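Local atomic coordinates of arabinosyltransferase C (Mycobacterium tuberculosis, PDB entry 3PTY), a protein that probably polymerises arabinose into the arabinan of arabinogalactan and carries a lectin-like, carbohydrate-binding C-terminal domain, the part that this chain represents. Residues D160-G171 / W239-V250. Sequence-based numbering, arbitrary orientation.
Sequences DRAPLLVVTAAG and WIALTPPRIPRV. With PO4 (phosphate ion), chain D.
With CG between its backbone N and carbonyl carbon (chi1 69°), the extended chain of Arg246 carries its guanidinium alongside Val166 to Thr168; Thr243 OG1, at a similar torsion (52°), donates to a lone pair of Thr168 O (2.8 Å). Val166 CG1 lies over the centre of one guanidinium face, 3.7 Å from Arg246 CZ. At the edge, NH1 of Arg246 gives a nearly straight, in-plane bond to Thr168 OG1 (2.8 Å). Where the prolines interrupt pairing, a water accepts from Thr168 N and donates to Thr243 OG1 and Pro244 O. Ala170 and Ala241, bonded both ways, join strands 164-171 and 240-242 in the antiparallel sheet of this beta-sandwich domain; past the prolines Val166 and Arg246 form a separate two-bond pair. At one end Gly171 CA sits over the six-membered ring of Trp239, 3.4 Å from its centroid, a CH-pi contact; Trp239 NE1 hydrogen-bonds a phosphate, probably from the crystallisation liquor. At the other, a bent salt bridge joins Asp160 OD2 to Arg249 NE (3.1 Å), carboxylate and guanidinium planes 78° apart. Glu40, salt-bridged to Arg246 NE, probably balances the buried charge; Asn210 OD1, bonded to Arg246 NH2 and Thr168 OG1, probably helps hold the guanidinium's rotation.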
loop_
_atom_site.group_PDB
_atom_site.type_symbol
_atom_site.label_atom_id
_atom_site.label_comp_id
_atom_site.label_asym_id
_atom_site.label_seq_id
_atom_site.Cartn_x
_atom_site.Cartn_y
_atom_site.Cartn_z
ATOM N N ASP A 160 -12.382 -26.756 12.188
ATOM C CA ASP A 160 -11.628 -25.757 11.436
ATOM C C ASP A 160 -12.506 -24.766 10.670
ATOM O O ASP A 160 -12.042 -24.144 9.721
ATOM C CB ASP A 160 -10.692 -26.456 10.447
ATOM C CG ASP A 160 -11.452 -27.243 9.389
ATOM O OD1 ASP A 160 -12.658 -27.502 9.592
ATOM O OD2 ASP A 160 -10.851 -27.606 8.355
ATOM N N ARG A 161 -13.765 -24.620 11.070
ATOM C CA ARG A 161 -14.680 -23.719 10.361
ATOM C C ARG A 161 -14.715 -22.326 10.987
ATOM O O ARG A 161 -14.704 -22.189 12.206
ATOM C CB ARG A 161 -16.100 -24.290 10.353
ATOM C CG ARG A 161 -16.333 -25.511 9.459
ATOM C CD ARG A 161 -17.815 -25.912 9.546
ATOM N NE ARG A 161 -18.220 -26.910 8.558
ATOM C CZ ARG A 161 -18.870 -28.035 8.848
ATOM N NH1 ARG A 161 -19.202 -28.309 10.106
ATOM N NH2 ARG A 161 -19.199 -28.886 7.881
ATOM N N ALA A 162 -14.754 -21.290 10.154
ATOM C CA ALA A 162 -15.061 -19.951 10.643
ATOM C C ALA A 162 -16.557 -19.916 10.953
ATOM O O ALA A 162 -17.335 -20.624 10.313
ATOM C CB ALA A 162 -14.709 -18.903 9.599
ATOM N N PRO A 163 -16.967 -19.102 11.940
ATOM C CA PRO A 163 -18.384 -19.042 12.319
ATOM C C PRO A 163 -19.155 -18.096 11.400
ATOM O O PRO A 163 -19.899 -17.239 11.878
ATOM C CB PRO A 163 -18.332 -18.461 13.730
ATOM C CG PRO A 163 -17.126 -17.561 13.707
ATOM C CD PRO A 163 -16.136 -18.186 12.746
ATOM N N LEU A 164 -18.975 -18.255 10.094
ATOM C CA LEU A 164 -19.570 -17.341 9.127
ATOM C C LEU A 164 -20.173 -18.102 7.967
ATOM O O LEU A 164 -19.657 -19.145 7.567
ATOM C CB LEU A 164 -18.493 -16.427 8.541
ATOM C CG LEU A 164 -17.689 -15.516 9.469
ATOM C CD1 LEU A 164 -16.550 -14.888 8.681
ATOM C CD2 LEU A 164 -18.587 -14.445 10.071
ATOM N N LEU A 165 -21.251 -17.559 7.414
ATOM C CA LEU A 165 -21.761 -18.012 6.132
ATOM C C LEU A 165 -21.242 -16.989 5.132
ATOM O O LEU A 165 -21.468 -15.786 5.291
ATOM C CB LEU A 165 -23.289 -18.031 6.152
ATOM C CG LEU A 165 -24.091 -18.619 4.985
ATOM C CD1 LEU A 165 -23.895 -17.825 3.696
ATOM C CD2 LEU A 165 -23.761 -20.079 4.777
ATOM N N VAL A 166 -20.525 -17.454 4.119
ATOM C CA VAL A 166 -19.840 -16.541 3.212
ATOM C C VAL A 166 -20.305 -16.735 1.781
ATOM O O VAL A 166 -20.541 -17.859 1.341
ATOM C CB VAL A 166 -18.310 -16.728 3.297
ATOM C CG1 VAL A 166 -17.603 -16.031 2.129
ATOM C CG2 VAL A 166 -17.800 -16.212 4.637
ATOM N N VAL A 167 -20.438 -15.628 1.060
ATOM C CA VAL A 167 -20.730 -15.675 -0.363
ATOM C C VAL A 167 -19.752 -14.763 -1.094
ATOM O O VAL A 167 -19.664 -13.578 -0.792
ATOM C CB VAL A 167 -22.167 -15.196 -0.651
ATOM C CG1 VAL A 167 -22.369 -14.980 -2.148
ATOM C CG2 VAL A 167 -23.176 -16.195 -0.095
ATOM N N THR A 168 -19.004 -15.317 -2.039
ATOM C CA THR A 168 -18.166 -14.482 -2.900
ATOM C C THR A 168 -19.034 -13.755 -3.933
ATOM O O THR A 168 -19.810 -14.386 -4.657
ATOM C CB THR A 168 -17.086 -15.317 -3.581
ATOM O OG1 THR A 168 -16.204 -15.830 -2.574
ATOM C CG2 THR A 168 -16.287 -14.467 -4.575
ATOM N N ALA A 169 -18.915 -12.429 -3.987
ATOM C CA ALA A 169 -19.800 -11.605 -4.811
ATOM C C ALA A 169 -19.039 -10.468 -5.477
ATOM O O ALA A 169 -17.970 -10.074 -5.012
ATOM C CB ALA A 169 -20.940 -11.026 -3.947
ATOM N N ALA A 170 -19.597 -9.944 -6.566
ATOM C CA ALA A 170 -19.047 -8.764 -7.221
ATOM C C ALA A 170 -20.170 -7.794 -7.541
ATOM O O ALA A 170 -21.348 -8.153 -7.458
ATOM C CB ALA A 170 -18.294 -9.152 -8.503
ATOM N N GLY A 171 -19.807 -6.568 -7.905
ATOM C CA GLY A 171 -20.790 -5.581 -8.310
ATOM C C GLY A 171 -20.971 -4.441 -7.328
ATOM O O GLY A 171 -20.211 -4.303 -6.370
ATOM N N TRP A 239 -25.001 -3.470 -10.448
ATOM C CA TRP A 239 -25.265 -4.856 -10.815
ATOM C C TRP A 239 -24.732 -5.779 -9.725
ATOM O O TRP A 239 -23.976 -5.351 -8.854
ATOM C CB TRP A 239 -24.625 -5.191 -12.169
ATOM C CG TRP A 239 -23.165 -4.860 -12.227
ATOM C CD1 TRP A 239 -22.608 -3.678 -12.628
ATOM C CD2 TRP A 239 -22.075 -5.713 -11.860
ATOM N NE1 TRP A 239 -21.242 -3.744 -12.534
ATOM C CE2 TRP A 239 -20.888 -4.982 -12.065
ATOM C CE3 TRP A 239 -21.987 -7.024 -11.379
ATOM C CZ2 TRP A 239 -19.626 -5.520 -11.809
ATOM C CZ3 TRP A 239 -20.734 -7.555 -11.124
ATOM C CH2 TRP A 239 -19.570 -6.803 -11.342
ATOM N N ILE A 240 -25.127 -7.045 -9.780
ATOM C CA ILE A 240 -24.772 -8.012 -8.743
ATOM C C ILE A 240 -24.329 -9.327 -9.372
ATOM O O ILE A 240 -24.966 -9.809 -10.301
ATOM C CB ILE A 240 -25.991 -8.324 -7.842
ATOM C CG1 ILE A 240 -26.571 -7.036 -7.251
ATOM C CG2 ILE A 240 -25.593 -9.284 -6.715
ATOM C CD1 ILE A 240 -27.892 -7.239 -6.506
ATOM N N ALA A 241 -23.241 -9.904 -8.869
ATOM C CA ALA A 241 -22.848 -11.256 -9.265
ATOM C C ALA A 241 -22.607 -12.089 -8.011
ATOM O O ALA A 241 -21.979 -11.617 -7.062
ATOM C CB ALA A 241 -21.595 -11.229 -10.137
ATOM N N LEU A 242 -23.102 -13.324 -8.010
ATOM C CA LEU A 242 -23.027 -14.180 -6.828
ATOM C C LEU A 242 -22.494 -15.563 -7.157
ATOM O O LEU A 242 -22.556 -16.010 -8.299
ATOM C CB LEU A 242 -24.411 -14.343 -6.183
ATOM C CG LEU A 242 -25.151 -13.085 -5.709
ATOM C CD1 LEU A 242 -26.535 -13.462 -5.213
ATOM C CD2 LEU A 242 -24.371 -12.371 -4.621
ATOM N N THR A 243 -21.978 -16.234 -6.134
ATOM C CA THR A 243 -21.596 -17.637 -6.222
ATOM C C THR A 243 -22.265 -18.303 -5.022
ATOM O O THR A 243 -22.837 -17.606 -4.183
ATOM C CB THR A 243 -20.068 -17.807 -6.146
ATOM O OG1 THR A 243 -19.577 -17.121 -4.990
ATOM C CG2 THR A 243 -19.397 -17.232 -7.399
ATOM N N PRO A 244 -22.220 -19.644 -4.937
ATOM C CA PRO A 244 -22.997 -20.305 -3.875
ATOM C C PRO A 244 -22.458 -20.099 -2.465
ATOM O O PRO A 244 -21.295 -19.731 -2.295
ATOM C CB PRO A 244 -22.929 -21.793 -4.261
ATOM C CG PRO A 244 -22.747 -21.777 -5.753
ATOM C CD PRO A 244 -21.789 -20.602 -5.969
ATOM N N PRO A 245 -23.304 -20.351 -1.453
ATOM C CA PRO A 245 -22.931 -20.113 -0.054
ATOM C C PRO A 245 -21.972 -21.167 0.484
ATOM O O PRO A 245 -22.015 -22.335 0.083
ATOM C CB PRO A 245 -24.266 -20.205 0.691
ATOM C CG PRO A 245 -25.134 -21.089 -0.182
ATOM C CD PRO A 245 -24.690 -20.831 -1.603
ATOM N N ARG A 246 -21.112 -20.748 1.402
ATOM C CA ARG A 246 -20.186 -21.670 2.035
ATOM C C ARG A 246 -19.911 -21.280 3.476
ATOM O O ARG A 246 -20.188 -20.152 3.900
ATOM C CB ARG A 246 -18.870 -21.714 1.253
ATOM C CG ARG A 246 -18.049 -20.428 1.339
ATOM C CD ARG A 246 -16.858 -20.505 0.392
ATOM N NE ARG A 246 -15.835 -19.489 0.642
ATOM C CZ ARG A 246 -15.747 -18.338 -0.017
ATOM N NH1 ARG A 246 -16.638 -18.036 -0.954
ATOM N NH2 ARG A 246 -14.764 -17.482 0.263
ATOM N N ILE A 247 -19.364 -22.227 4.230
ATOM C CA ILE A 247 -18.845 -21.958 5.568
ATOM C C ILE A 247 -17.352 -22.254 5.533
ATOM O O ILE A 247 -16.946 -23.406 5.428
ATOM C CB ILE A 247 -19.536 -22.832 6.630
ATOM C CG1 ILE A 247 -21.033 -22.489 6.703
ATOM C CG2 ILE A 247 -18.888 -22.626 8.005
ATOM C CD1 ILE A 247 -21.816 -23.385 7.671
ATOM N N PRO A 248 -16.525 -21.207 5.603
ATOM C CA PRO A 248 -15.092 -21.373 5.311
ATOM C C PRO A 248 -14.376 -22.344 6.236
ATOM O O PRO A 248 -14.581 -22.304 7.447
ATOM C CB PRO A 248 -14.527 -19.962 5.515
ATOM C CG PRO A 248 -15.700 -19.051 5.237
ATOM C CD PRO A 248 -16.881 -19.798 5.838
ATOM N N ARG A 249 -13.542 -23.208 5.664
ATOM C CA ARG A 249 -12.598 -23.979 6.462
ATOM C C ARG A 249 -11.293 -23.189 6.490
ATOM O O ARG A 249 -10.786 -22.800 5.444
ATOM C CB ARG A 249 -12.416 -25.371 5.857
ATOM C CG ARG A 249 -13.748 -26.128 5.741
ATOM C CD ARG A 249 -13.575 -27.545 5.223
ATOM N NE ARG A 249 -12.854 -28.385 6.173
ATOM C CZ ARG A 249 -12.527 -29.654 5.950
ATOM N NH1 ARG A 249 -12.858 -30.235 4.804
ATOM N NH2 ARG A 249 -11.868 -30.341 6.873
ATOM N N VAL A 250 -10.758 -22.937 7.680
ATOM C CA VAL A 250 -9.651 -21.988 7.819
ATOM C C VAL A 250 -8.518 -22.531 8.681
ATOM O O VAL A 250 -8.711 -23.469 9.451
ATOM C CB VAL A 250 -10.122 -20.640 8.442
ATOM C CG1 VAL A 250 -11.120 -19.932 7.534
ATOM C CG2 VAL A 250 -10.725 -20.872 9.826
HETATM P P PO4 D . -18.074 -1.793 -13.771
HETATM O O1 PO4 D . -17.276 -0.578 -13.353
HETATM O O2 PO4 D . -17.473 -3.031 -13.140
HETATM O O3 PO4 D . -18.025 -1.932 -15.278
HETATM O O4 PO4 D . -19.511 -1.630 -13.330
HETATM O O HOH W 1 -19.123 -18.321 -2.513
#